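Local coordinates for threonine phosphate decarboxylase-like enzyme (Sulfurospirillum multivorans, PDB 6OUX), which decarboxylates L-serine O-phosphate to ethanolamine O-phosphate in a pyridoxal phosphate-dependent reaction that serves norcobamide biosynthesis, at residues A[43-47]-A[377-381]; A[81-87]-A[274-280]; A[236-242]-A[253-258]. All coordinates share one frame; numbering follows the deposited sequence.

Interaction 1: A[43-47]-A[377-381]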
ATOM      1  N   ILE A  43      14.203 -23.366  -7.149  1.00 29.83           N
ATOM      2  CA  ILE A  43      15.008 -22.157  -7.194  1.00 34.49           C
ATOM      3  C   ILE A  43      15.821 -22.122  -5.901  1.00 32.89           C
ATOM      4  O   ILE A  43      15.256 -22.002  -4.843  1.00 32.81           O
ATOM      5  CB  ILE A  43      14.181 -20.864  -7.268  1.00 34.54           C
ATOM      6  CG1 ILE A  43      13.132 -20.934  -8.368  1.00 37.26           C
ATOM      7  CG2 ILE A  43      15.137 -19.672  -7.446  1.00 35.73           C
ATOM      8  CD1 ILE A  43      13.697 -21.101  -9.743  1.00 36.26           C
ATOM      9  N   LYS A  44      17.134 -22.227  -5.988  1.00 28.82           N
ATOM     10  CA  LYS A  44      17.982 -22.163  -4.771  1.00 28.64           C
ATOM     11  C   LYS A  44      18.528 -20.757  -4.449  1.00 28.21           C
ATOM     12  O   LYS A  44      18.727 -20.419  -3.272  1.00 21.72           O
ATOM     13  CB  LYS A  44      19.174 -23.136  -4.909  1.00 32.38           C
ATOM     14  CG  LYS A  44      18.796 -24.617  -4.940  1.00 36.68           C
ATOM     15  CD  LYS A  44      19.923 -25.459  -5.559  1.00 43.20           C
ATOM     16  CE  LYS A  44      20.202 -26.737  -4.798  1.00 49.86           C
ATOM     17  NZ  LYS A  44      21.165 -27.574  -5.575  1.00 55.26           N
ATOM     18  N   ILE A  45      18.847 -19.979  -5.503  1.00 23.12           N
ATOM     19  CA  ILE A  45      19.344 -18.612  -5.341  1.00 21.81           C
ATOM     20  C   ILE A  45      18.507 -17.732  -6.245  1.00 21.63           C
ATOM     21  O   ILE A  45      18.546 -17.897  -7.478  1.00 18.87           O
ATOM     22  CB  ILE A  45      20.845 -18.494  -5.717  1.00 19.81           C
ATOM     23  CG1 ILE A  45      21.687 -19.359  -4.788  1.00 18.99           C
ATOM     24  CG2 ILE A  45      21.297 -17.030  -5.647  1.00 20.20           C
ATOM     25  CD1 ILE A  45      23.116 -19.492  -5.272  1.00 20.12           C
ATOM     26  N   ASP A  46      17.786 -16.784  -5.655  1.00 21.22           N
ATOM     27  CA  ASP A  46      17.062 -15.820  -6.461  1.00 22.18           C
ATOM     28  C   ASP A  46      17.934 -14.594  -6.508  1.00 20.20           C
ATOM     29  O   ASP A  46      18.042 -13.844  -5.520  1.00 21.81           O
ATOM     30  CB  ASP A  46      15.676 -15.517  -5.850  1.00 23.47           C
ATOM     31  CG  ASP A  46      14.884 -14.469  -6.637  1.00 26.07           C
ATOM     32  OD1 ASP A  46      15.365 -13.830  -7.643  1.00 22.78           O
ATOM     33  OD2 ASP A  46      13.704 -14.304  -6.236  1.00 27.99           O
ATOM     34  N   ALA A  47      18.563 -14.353  -7.642  1.00 17.19           N
ATOM     35  CA  ALA A  47      19.314 -13.084  -7.799  1.00 18.01           C
ATOM     36  C   ALA A  47      18.633 -12.066  -8.745  1.00 17.82           C
ATOM     37  O   ALA A  47      19.304 -11.281  -9.390  1.00 18.69           O
ATOM     38  CB  ALA A  47      20.745 -13.381  -8.227  1.00 18.80           C
ATOM     39  N   GLU A 377      26.443 -17.409  -1.785  1.00 18.72           N
ATOM     40  CA  GLU A 377      25.612 -17.383  -2.968  1.00 18.45           C
ATOM     41  C   GLU A 377      26.369 -16.759  -4.140  1.00 16.05           C
ATOM     42  O   GLU A 377      26.274 -17.270  -5.273  1.00 18.74           O
ATOM     43  CB  GLU A 377      24.291 -16.693  -2.667  1.00 18.81           C
ATOM     44  CG  GLU A 377      23.413 -17.532  -1.745  1.00 21.54           C
ATOM     45  CD  GLU A 377      22.086 -16.915  -1.458  1.00 25.48           C
ATOM     46  OE1 GLU A 377      21.100 -17.615  -1.342  1.00 35.77           O
ATOM     47  OE2 GLU A 377      22.040 -15.717  -1.247  1.00 32.22           O
ATOM     48  N   ASN A 378      27.102 -15.676  -3.922  1.00 14.61           N
ATOM     49  CA  ASN A 378      27.871 -15.086  -4.994  1.00 14.18           C
ATOM     50  C   ASN A 378      28.851 -16.078  -5.554  1.00 15.19           C
ATOM     51  O   ASN A 378      29.017 -16.134  -6.756  1.00 15.17           O
ATOM     52  CB  ASN A 378      28.582 -13.787  -4.589  1.00 14.69           C
ATOM     53  CG  ASN A 378      27.578 -12.634  -4.311  1.00 14.84           C
ATOM     54  OD1 ASN A 378      26.430 -12.705  -4.747  1.00 13.87           O
ATOM     55  ND2 ASN A 378      27.963 -11.692  -3.511  1.00 14.31           N
ATOM     56  N   ASN A 379      29.487 -16.888  -4.693  1.00 17.59           N
ATOM     57  CA  ASN A 379      30.488 -17.833  -5.181  1.00 21.93           C
ATOM     58  C   ASN A 379      29.822 -18.826  -6.131  1.00 20.33           C
ATOM     59  O   ASN A 379      30.378 -19.121  -7.186  1.00 20.73           O
ATOM     60  CB  ASN A 379      31.164 -18.522  -3.983  1.00 27.33           C
ATOM     61  CG  ASN A 379      32.404 -19.315  -4.368  1.00 38.36           C
ATOM     62  OD1 ASN A 379      33.361 -18.785  -4.947  1.00 43.96           O
ATOM     63  ND2 ASN A 379      32.405 -20.622  -4.023  1.00 49.60           N
ATOM     64  N   CYS A 380      28.631 -19.304  -5.765  1.00 18.09           N
ATOM     65  CA  CYS A 380      27.858 -20.226  -6.585  1.00 20.68           C
ATOM     66  C   CYS A 380      27.504 -19.625  -7.966  1.00 19.27           C
ATOM     67  O   CYS A 380      27.597 -20.262  -9.010  1.00 19.50           O
ATOM     68  CB  CYS A 380      26.544 -20.622  -5.876  1.00 22.72           C
ATOM     69  SG  CYS A 380      26.794 -21.682  -4.409  1.00 28.27           S
ATOM     70  N   ILE A 381      27.114 -18.377  -7.952  1.00 17.96           N
ATOM     71  CA  ILE A 381      26.832 -17.684  -9.195  1.00 16.80           C
ATOM     72  C   ILE A 381      28.079 -17.604 -10.073  1.00 17.02           C
ATOM     73  O   ILE A 381      28.015 -17.860 -11.270  1.00 16.06           O
ATOM     74  CB  ILE A 381      26.253 -16.282  -8.898  1.00 16.13           C
ATOM     75  CG1 ILE A 381      24.908 -16.401  -8.226  1.00 16.26           C
ATOM     76  CG2 ILE A 381      26.102 -15.529 -10.186  1.00 16.40           C
ATOM     77  CD1 ILE A 381      24.372 -15.109  -7.653  1.00 16.71           C
TER

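Interaction 2: A[81-87]-A[274-280]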
ATOM      1  N   PRO A  81      -3.003   1.735  12.525  1.00 26.73           N
ATOM      2  CA  PRO A  81      -1.647   2.247  12.479  1.00 28.87           C
ATOM      3  C   PRO A  81      -1.658   3.772  12.439  1.00 29.03           C
ATOM      4  O   PRO A  81      -2.659   4.384  12.087  1.00 29.51           O
ATOM      5  CB  PRO A  81      -1.111   1.715  11.168  1.00 29.18           C
ATOM      6  CG  PRO A  81      -2.141   0.798  10.631  1.00 28.25           C
ATOM      7  CD  PRO A  81      -3.428   1.232  11.222  1.00 25.87           C
ATOM      8  N   SER A  82      -0.525   4.361  12.771  1.00 31.53           N
ATOM      9  CA  SER A  82      -0.366   5.823  12.781  1.00 28.34           C
ATOM     10  C   SER A  82      -0.554   6.405  11.425  1.00 28.51           C
ATOM     11  O   SER A  82      -0.306   5.740  10.411  1.00 27.64           O
ATOM     12  CB  SER A  82       1.016   6.169  13.306  1.00 28.66           C
ATOM     13  OG  SER A  82       1.240   5.558  14.576  1.00 26.40           O
ATOM     14  N   GLN A  83      -1.007   7.660  11.419  1.00 30.21           N
ATOM     15  CA  GLN A  83      -1.324   8.400  10.231  1.00 30.34           C
ATOM     16  C   GLN A  83      -0.089   9.158   9.738  1.00 27.88           C
ATOM     17  O   GLN A  83       0.927   9.231  10.443  1.00 24.78           O
ATOM     18  CB  GLN A  83      -2.477   9.390  10.480  1.00 36.71           C
ATOM     19  CG  GLN A  83      -3.717   8.860  11.216  1.00 42.94           C
ATOM     20  CD  GLN A  83      -4.174   7.478  10.764  1.00 49.53           C
ATOM     21  OE1 GLN A  83      -4.159   6.523  11.545  1.00 54.76           O
ATOM     22  NE2 GLN A  83      -4.595   7.365   9.505  1.00 52.23           N
ATOM     23  N   GLN A  84      -0.194   9.678   8.517  1.00 24.52           N
ATOM     24  CA  GLN A  84       0.908  10.320   7.802  1.00 25.17           C
ATOM     25  C   GLN A  84       1.710  11.322   8.640  1.00 26.41           C
ATOM     26  O   GLN A  84       2.954  11.205   8.750  1.00 23.13           O
ATOM     27  CB  GLN A  84       0.401  10.931   6.488  1.00 26.19           C
ATOM     28  CG  GLN A  84       1.457  11.613   5.645  1.00 27.13           C
ATOM     29  CD  GLN A  84       2.232  10.703   4.696  1.00 30.18           C
ATOM     30  OE1 GLN A  84       1.806   9.564   4.323  1.00 31.78           O
ATOM     31  NE2 GLN A  84       3.362  11.214   4.254  1.00 23.54           N
ATOM     32  N   ARG A  85       1.025  12.280   9.280  1.00 28.74           N
ATOM     33  CA  ARG A  85       1.727  13.292  10.118  1.00 28.70           C
ATOM     34  C   ARG A  85       2.606  12.703  11.229  1.00 28.47           C
ATOM     35  O   ARG A  85       3.685  13.271  11.602  1.00 26.00           O
ATOM     36  CB  ARG A  85       0.726  14.314  10.730  1.00 33.34           C
ATOM     37  CG  ARG A  85      -0.054  15.179   9.734  1.00 35.45           C
ATOM     38  CD  ARG A  85       0.872  16.079   8.911  1.00 39.50           C
ATOM     39  NE  ARG A  85       0.206  16.890   7.883  1.00 37.93           N
ATOM     40  CZ  ARG A  85       0.844  17.574   6.924  1.00 36.15           C
ATOM     41  NH1 ARG A  85       2.164  17.529   6.833  1.00 36.29           N
ATOM     42  NH2 ARG A  85       0.159  18.256   6.004  1.00 35.32           N
ATOM     43  N   SER A  86       2.173  11.577  11.805  1.00 25.44           N
ATOM     44  CA  SER A  86       2.944  11.007  12.861  1.00 22.97           C
ATOM     45  C   SER A  86       4.186  10.327  12.253  1.00 22.69           C
ATOM     46  O   SER A  86       5.254  10.368  12.860  1.00 22.66           O
ATOM     47  CB  SER A  86       2.084  10.117  13.793  1.00 25.26           C
ATOM     48  OG  SER A  86       2.787   8.990  14.246  1.00 27.84           O
ATOM     49  N   LEU A  87       4.051   9.758  11.051  1.00 21.48           N
ATOM     50  CA  LEU A  87       5.145   9.089  10.324  1.00 21.49           C
ATOM     51  C   LEU A  87       6.203  10.093   9.824  1.00 21.62           C
ATOM     52  O   LEU A  87       7.410   9.873   9.964  1.00 22.59           O
ATOM     53  CB  LEU A  87       4.584   8.321   9.128  1.00 24.44           C
ATOM     54  CG  LEU A  87       3.604   7.200   9.478  1.00 25.40           C
ATOM     55  CD1 LEU A  87       2.965   6.638   8.230  1.00 27.06           C
ATOM     56  CD2 LEU A  87       4.310   6.159  10.320  1.00 24.72           C
ATOM     57  N   ASN A 274      -2.460   4.510   3.586  1.00 40.19           N
ATOM     58  CA  ASN A 274      -2.247   4.136   4.941  1.00 45.03           C
ATOM     59  C   ASN A 274      -1.087   3.121   4.969  1.00 41.65           C
ATOM     60  O   ASN A 274      -0.996   2.221   4.114  1.00 37.19           O
ATOM     61  CB  ASN A 274      -3.542   3.534   5.468  1.00 55.38           C
ATOM     62  CG  ASN A 274      -3.400   2.965   6.854  1.00 64.03           C
ATOM     63  OD1 ASN A 274      -2.626   3.488   7.668  1.00 68.98           O
ATOM     64  ND2 ASN A 274      -4.139   1.872   7.135  1.00 64.55           N
ATOM     65  N   ILE A 275      -0.173   3.302   5.917  1.00 33.35           N
ATOM     66  CA  ILE A 275       0.856   2.299   6.168  1.00 29.85           C
ATOM     67  C   ILE A 275       0.187   1.098   6.854  1.00 25.46           C
ATOM     68  O   ILE A 275      -0.913   1.204   7.359  1.00 27.47           O
ATOM     69  CB  ILE A 275       1.983   2.888   7.029  1.00 28.52           C
ATOM     70  CG1 ILE A 275       3.250   2.050   6.902  1.00 27.39           C
ATOM     71  CG2 ILE A 275       1.548   3.033   8.496  1.00 27.11           C
ATOM     72  CD1 ILE A 275       4.446   2.776   7.490  1.00 29.71           C
ATOM     73  N   ASN A 276       0.821  -0.061   6.853  1.00 24.37           N
ATOM     74  CA  ASN A 276       0.245  -1.196   7.576  1.00 22.64           C
ATOM     75  C   ASN A 276       1.017  -1.316   8.869  1.00 22.78           C
ATOM     76  O   ASN A 276       2.040  -0.645   9.023  1.00 20.86           O
ATOM     77  CB  ASN A 276       0.255  -2.496   6.755  1.00 24.33           C
ATOM     78  CG  ASN A 276       1.600  -2.801   6.084  1.00 24.91           C
ATOM     79  OD1 ASN A 276       2.611  -2.286   6.459  1.00 23.68           O
ATOM     80  ND2 ASN A 276       1.589  -3.675   5.056  1.00 29.71           N
ATOM     81  N   GLY A 277       0.579  -2.198   9.762  1.00 19.23           N
ATOM     82  CA  GLY A 277       1.248  -2.365  11.063  1.00 19.28           C
ATOM     83  C   GLY A 277       2.727  -2.675  10.918  1.00 18.51           C
ATOM     84  O   GLY A 277       3.583  -2.098  11.602  1.00 19.60           O
ATOM     85  N   ILE A 278       3.035  -3.682  10.124  1.00 19.05           N
ATOM     86  CA  ILE A 278       4.424  -4.173  10.046  1.00 19.75           C
ATOM     87  C   ILE A 278       5.290  -3.104   9.403  1.00 19.99           C
ATOM     88  O   ILE A 278       6.413  -2.949   9.813  1.00 20.18           O
ATOM     89  CB  ILE A 278       4.557  -5.553   9.343  1.00 21.68           C
ATOM     90  CG1 ILE A 278       5.981  -6.136   9.416  1.00 22.80           C
ATOM     91  CG2 ILE A 278       4.155  -5.486   7.888  1.00 22.52           C
ATOM     92  CD1 ILE A 278       6.455  -6.303  10.854  1.00 26.31           C
ATOM     93  N   GLY A 279       4.738  -2.367   8.429  1.00 19.79           N
ATOM     94  CA  GLY A 279       5.394  -1.247   7.792  1.00 19.92           C
ATOM     95  C   GLY A 279       5.819  -0.188   8.786  1.00 20.37           C
ATOM     96  O   GLY A 279       6.985   0.285   8.750  1.00 18.03           O
ATOM     97  N   GLU A 280       4.870   0.205   9.636  1.00 18.09           N
ATOM     98  CA  GLU A 280       5.131   1.155  10.694  1.00 18.96           C
ATOM     99  C   GLU A 280       6.199   0.715  11.661  1.00 17.95           C
ATOM    100  O   GLU A 280       7.042   1.524  11.984  1.00 17.95           O
ATOM    101  CB  GLU A 280       3.878   1.478  11.482  1.00 20.47           C
ATOM    102  CG  GLU A 280       4.138   2.496  12.547  1.00 21.82           C
ATOM    103  CD  GLU A 280       2.872   2.941  13.260  1.00 24.92           C
ATOM    104  OE1 GLU A 280       1.742   2.523  12.896  1.00 23.51           O
ATOM    105  OE2 GLU A 280       3.039   3.690  14.223  1.00 22.65           O
TER

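Interaction 3: A[236-242]-A[253-258]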
ATOM      1  N   VAL A 236      14.718  20.558  -6.301  1.00 11.82           N
ATOM      2  CA  VAL A 236      14.964  19.145  -6.114  1.00 12.35           C
ATOM      3  C   VAL A 236      13.867  18.426  -5.320  1.00 12.79           C
ATOM      4  O   VAL A 236      13.458  18.866  -4.227  1.00 12.79           O
ATOM      5  CB  VAL A 236      16.358  18.922  -5.538  1.00 12.66           C
ATOM      6  CG1 VAL A 236      16.583  17.486  -5.023  1.00 12.65           C
ATOM      7  CG2 VAL A 236      17.381  19.248  -6.621  1.00 13.72           C
ATOM      8  N   ILE A 237      13.536  17.248  -5.831  1.00 11.83           N
ATOM      9  CA  ILE A 237      12.746  16.247  -5.137  1.00 12.81           C
ATOM     10  C   ILE A 237      13.567  14.975  -5.018  1.00 12.57           C
ATOM     11  O   ILE A 237      14.089  14.471  -6.036  1.00 13.57           O
ATOM     12  CB  ILE A 237      11.452  15.959  -5.865  1.00 13.26           C
ATOM     13  CG1 ILE A 237      10.547  17.180  -5.816  1.00 15.26           C
ATOM     14  CG2 ILE A 237      10.704  14.790  -5.243  1.00 14.08           C
ATOM     15  CD1 ILE A 237       9.456  17.218  -6.851  1.00 17.55           C
ATOM     16  N   ILE A 238      13.755  14.529  -3.782  1.00 11.53           N
ATOM     17  CA  ILE A 238      14.474  13.285  -3.535  1.00 12.42           C
ATOM     18  C   ILE A 238      13.476  12.177  -3.322  1.00 12.86           C
ATOM     19  O   ILE A 238      12.509  12.312  -2.555  1.00 12.22           O
ATOM     20  CB  ILE A 238      15.396  13.388  -2.286  1.00 12.83           C
ATOM     21  CG1 ILE A 238      16.407  14.523  -2.436  1.00 12.94           C
ATOM     22  CG2 ILE A 238      16.102  12.062  -2.004  1.00 12.74           C
ATOM     23  CD1 ILE A 238      17.372  14.382  -3.615  1.00 12.73           C
ATOM     24  N   VAL A 239      13.698  11.042  -3.982  1.00 13.70           N
ATOM     25  CA  VAL A 239      12.858   9.891  -3.725  1.00 14.19           C
ATOM     26  C   VAL A 239      13.742   8.692  -3.382  1.00 13.77           C
ATOM     27  O   VAL A 239      14.794   8.517  -3.997  1.00 12.59           O
ATOM     28  CB  VAL A 239      12.015   9.531  -4.997  1.00 15.46           C
ATOM     29  CG1 VAL A 239      11.148   8.362  -4.695  1.00 17.10           C
ATOM     30  CG2 VAL A 239      11.132  10.655  -5.444  1.00 15.27           C
ATOM     31  N   LYS A 240      13.297   7.847  -2.450  1.00 14.09           N
ATOM     32  CA  LYS A 240      14.152   6.735  -1.957  1.00 15.03           C
ATOM     33  C   LYS A 240      13.293   5.599  -1.418  1.00 16.88           C
ATOM     34  O   LYS A 240      12.433   5.804  -0.568  1.00 14.74           O
ATOM     35  CB  LYS A 240      15.148   7.233  -0.893  1.00 15.39           C
ATOM     36  CG  LYS A 240      16.050   6.146  -0.383  1.00 18.67           C
ATOM     37  CD  LYS A 240      17.329   6.623   0.286  1.00 19.89           C
ATOM     38  CE  LYS A 240      18.199   5.434   0.620  1.00 20.09           C
ATOM     39  NZ  LYS A 240      17.445   4.570   1.568  1.00 21.94           N
ATOM     40  N   SER A 241      13.559   4.398  -1.924  1.00 17.10           N
ATOM     41  CA  SER A 241      13.014   3.198  -1.393  1.00 19.44           C
ATOM     42  C   SER A 241      13.569   2.995   0.001  1.00 20.47           C
ATOM     43  O   SER A 241      14.695   3.360   0.291  1.00 20.77           O
ATOM     44  CB  SER A 241      13.321   2.029  -2.308  1.00 20.63           C
ATOM     45  OG  SER A 241      12.982   0.819  -1.648  1.00 22.48           O
ATOM     46  N   LEU A 242      12.751   2.481   0.891  1.00 21.49           N
ATOM     47  CA  LEU A 242      13.282   1.887   2.134  1.00 25.47           C
ATOM     48  C   LEU A 242      13.347   0.357   2.105  1.00 27.93           C
ATOM     49  O   LEU A 242      13.871  -0.230   3.048  1.00 35.56           O
ATOM     50  CB  LEU A 242      12.478   2.352   3.340  1.00 26.00           C
ATOM     51  CG  LEU A 242      12.541   3.847   3.618  1.00 29.32           C
ATOM     52  CD1 LEU A 242      11.474   4.210   4.649  1.00 30.80           C
ATOM     53  CD2 LEU A 242      13.932   4.234   4.118  1.00 29.16           C
ATOM     54  N   LEU A 253       7.861   0.233   1.408  1.00 22.47           N
ATOM     55  CA  LEU A 253       8.005   1.577   1.954  1.00 19.68           C
ATOM     56  C   LEU A 253       8.984   2.416   1.185  1.00 17.63           C
ATOM     57  O   LEU A 253      10.046   1.962   0.842  1.00 15.89           O
ATOM     58  CB  LEU A 253       8.589   1.525   3.347  1.00 22.02           C
ATOM     59  CG  LEU A 253       7.740   0.917   4.428  1.00 24.67           C
ATOM     60  CD1 LEU A 253       8.606   0.713   5.652  1.00 24.30           C
ATOM     61  CD2 LEU A 253       6.555   1.803   4.730  1.00 24.59           C
ATOM     62  N   GLY A 254       8.645   3.671   0.970  1.00 15.44           N
ATOM     63  CA  GLY A 254       9.603   4.596   0.397  1.00 14.94           C
ATOM     64  C   GLY A 254       9.223   5.967   0.850  1.00 14.49           C
ATOM     65  O   GLY A 254       8.080   6.175   1.366  1.00 13.80           O
ATOM     66  N   TYR A 255      10.141   6.906   0.683  1.00 12.46           N
ATOM     67  CA  TYR A 255       9.797   8.300   1.022  1.00 13.01           C
ATOM     68  C   TYR A 255      10.271   9.256  -0.073  1.00 12.50           C
ATOM     69  O   TYR A 255      11.028   8.877  -0.970  1.00 13.92           O
ATOM     70  CB  TYR A 255      10.329   8.702   2.405  1.00 13.15           C
ATOM     71  CG  TYR A 255      11.865   8.913   2.457  1.00 15.61           C
ATOM     72  CD1 TYR A 255      12.726   7.867   2.664  1.00 14.79           C
ATOM     73  CD2 TYR A 255      12.406  10.148   2.274  1.00 16.42           C
ATOM     74  CE1 TYR A 255      14.111   8.056   2.730  1.00 16.99           C
ATOM     75  CE2 TYR A 255      13.781  10.350   2.305  1.00 17.16           C
ATOM     76  CZ  TYR A 255      14.611   9.306   2.510  1.00 16.90           C
ATOM     77  OH  TYR A 255      15.925   9.530   2.520  1.00 18.72           O
ATOM     78  N   ALA A 256       9.762  10.467  -0.017  1.00 12.04           N
ATOM     79  CA  ALA A 256      10.229  11.590  -0.825  1.00 12.94           C
ATOM     80  C   ALA A 256      10.395  12.819   0.037  1.00 13.71           C
ATOM     81  O   ALA A 256       9.647  13.005   1.020  1.00 14.15           O
ATOM     82  CB  ALA A 256       9.260  11.903  -1.934  1.00 14.33           C
ATOM     83  N   LEU A 257      11.348  13.662  -0.348  1.00 13.22           N
ATOM     84  CA  LEU A 257      11.542  15.027   0.211  1.00 12.52           C
ATOM     85  C   LEU A 257      11.118  16.003  -0.899  1.00 13.93           C
ATOM     86  O   LEU A 257      11.611  15.934  -2.030  1.00 12.37           O
ATOM     87  CB  LEU A 257      13.001  15.266   0.563  1.00 12.62           C
ATOM     88  CG  LEU A 257      13.667  14.223   1.478  1.00 12.84           C
ATOM     89  CD1 LEU A 257      15.112  14.581   1.789  1.00 13.84           C
ATOM     90  CD2 LEU A 257      12.933  13.997   2.779  1.00 12.48           C
ATOM     91  N   MET A 258      10.171  16.861  -0.580  1.00 14.81           N
ATOM     92  CA  MET A 258       9.621  17.768  -1.549  1.00 17.42           C
ATOM     93  C   MET A 258       8.997  18.974  -0.869  1.00 16.60           C
ATOM     94  O   MET A 258       8.951  19.078   0.353  1.00 16.00           O
ATOM     95  CB  MET A 258       8.631  17.049  -2.490  1.00 19.22           C
ATOM     96  CG  MET A 258       7.387  16.448  -1.864  1.00 22.27           C
ATOM     97  SD  MET A 258       6.255  15.572  -3.052  1.00 18.43           S
ATOM     98  CE  MET A 258       6.582  14.033  -2.752  1.00 17.11           C
TER

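Interaction 1: A[43-47]-A[377-381]
Ile-45 reaches from the short strand 45-46 onto the flank of helix 375-388, and each of its branches finds a different helix residue. With CG1 beside the backbone N (chi1 -62°) and the chain extended beyond it, CD1 reaches the helix. There Ile-45 CD1 lies 3.7 Å from Cys-380 CB. The backbone oxygen Glu-377 O is 3.9 Å from Ile-45 CD1. The other branch, CG2, meets the tip of Ile-381: Ile-45 CG2 to Ile-381 CD1 is 4.1 Å, with the two side chains running obliquely to each other. Ile-381 CD1 also touches Ala-47, 4.1 Å from Ala-47 CB.

Glu-377 runs alongside Ile-45 in the opposite direction. Its CB, CG and carboxylate oxygen OE1 all lie along the isoleucine. Glu-377 CG and OE1 are each 3.9 Å from Ile-45 CG1. The strand is the edge of a mixed sheet and pairs with strand 352-356. Ile-381 also packs on Ile-352 and Ile-370, so the helix covers one face of this sheet. Arg-355 on strand 352-356 and Arg-369 on the next strand, 367-371, probably bind O-phospho-L-serine.

No hydrogen bond joins the two segments. The contact is therefore held by apolar packing. Glu-377, which is partly exposed, lays its hydrocarbon part and one carboxylate oxygen against Ile-45, and that oxygen has no polar partner in the strand segment.

Interaction 2: A[81-87]-A[274-280]
The backbones come nearest where Pro-81 faces Gly-277, with CA atoms 5.6 Å apart, and each chain then turns into a helix. The arrangement joins two helix starts within the fold-type I architecture of PLP-dependent enzymes. Gln-83 and Asn-276 hold the N-cap positions of helices 84-95 and 277-286.

Glu-280 carries the polar part of the contact. Its CG lies anti to the backbone N (chi1 -178°) and the chain is extended, which takes the carboxylate across to Ser-82. Both oxygens are used. Ser-82 N donates to Glu-280 OE1 at 2.9 Å, with an N-H...O angle of 161°, and approaches from above the carboxylate plane. The hydroxyl Ser-82 OG donates to Glu-280 OE2 at 2.6 Å, on the syn side but out of the plane. Two bonds from one serine should limit rotation of the carboxylate. Arg-284 forms a salt bridge with Glu-280 OE2, which probably helps to keep the group charged.

Pro-81 lies over the turn that leads into helix 277-286. Pro-81 CG is 3.5 Å from Ile-275 O, a buried oxygen with no hydrogen-bond partner in the model. The proline ring crosses the Asn-274 side chain at about a right angle. On the apolar side, Ile-275 CG2 touches Leu-87 CD1 at 3.9 Å and Pro-81 CB at 4.0 Å.

The second subunit comes close here: its Ala-249 packs on Pro-81, and Asn-276 meets Asn-276 of that subunit. Gly-277 also makes backbone hydrogen bonds to the second subunit, so the contact is part of the dimer interface. In the first turn of helix 277-286, Asn-276 OD1 accepts a capping bond from Gly-279 N at 2.9 Å.

Interaction 3: A[236-242]-A[253-258]
Ile-238 and Leu-257 exchange two backbone hydrogen bonds, and Lys-240 and Tyr-255 do the same two residues along. Leu-257 N to Ile-238 O and Tyr-255 N to Lys-240 O are both 2.8 Å. A fifth bond, from Leu-242 N to Leu-253 O, continues the pairing just past the strand ends. The pairs between, Val-239 with Ala-256 and Ser-241 with Gly-254, are non-hydrogen-bonded. CA-H...O contacts add to the pairing, among them Ala-256 CA to Ile-238 O at 3.0 Å.

Strands 236-241 and 254-257 run antiparallel at 169°. They belong to the seven-stranded mixed sheet of the large domain of fold-type I PLP enzymes, in which strand 254-257 is the one antiparallel to its neighbours. Ser-210 OG is hydrogen-bonded to Ser-241 N.

Apolar packing is uneven over the two faces. The Tyr-255 ring lies on the face of Ile-238, Lys-240 and Leu-257. Its CG sits between the backbone N and the carbonyl carbon (chi1 73°), which swings the ring back over the neighbouring strand. Tyr-255 CE1 is 3.9 Å from Lys-240 CB. Leu-242 CD2 comes in at the ring edge, 4.1 Å from Tyr-255 CE1, and Leu-257 CG also lies at the edge, in the ring plane. On the opposite face, Val-239 CG2 meets the small Ala-256 CB at 4.2 Å. Helix 108-116 covers this side, while helix 84-95 packs on Tyr-255 and Leu-257.

The charged group is Lys-240 NZ. The lysine chain is extended until it bends at its last torsion (chi4 -61°), and NZ then donates to Ser-241 O at 3.3 Å and forms a salt bridge with Asp-245.

In the fold
Interactions 2 and 3 are neighbours, with centres about 16 Å apart, and they touch through Leu-253. Leu-253 CD2 lies 3.6 Å from Ile-275 CD1, and Leu-253 CD1 lies 3.5 Å from Gly-279 O. Helix 84-95 also joins them: it begins in interaction 2 and packs on Tyr-255 of interaction 3. Interaction 1 stands apart, its centre about 30 Å from that of interaction 3, across the centre of the chain. Interaction 1 lies closer to the residues assigned to the substrate site than interaction 3. The side chain of Ala-47 is about 8 Å from those of Arg-355 and Arg-369, and that of Ser-241 is about 11 Å from the side chain of Asn-181. Interaction 2 lies away from this site.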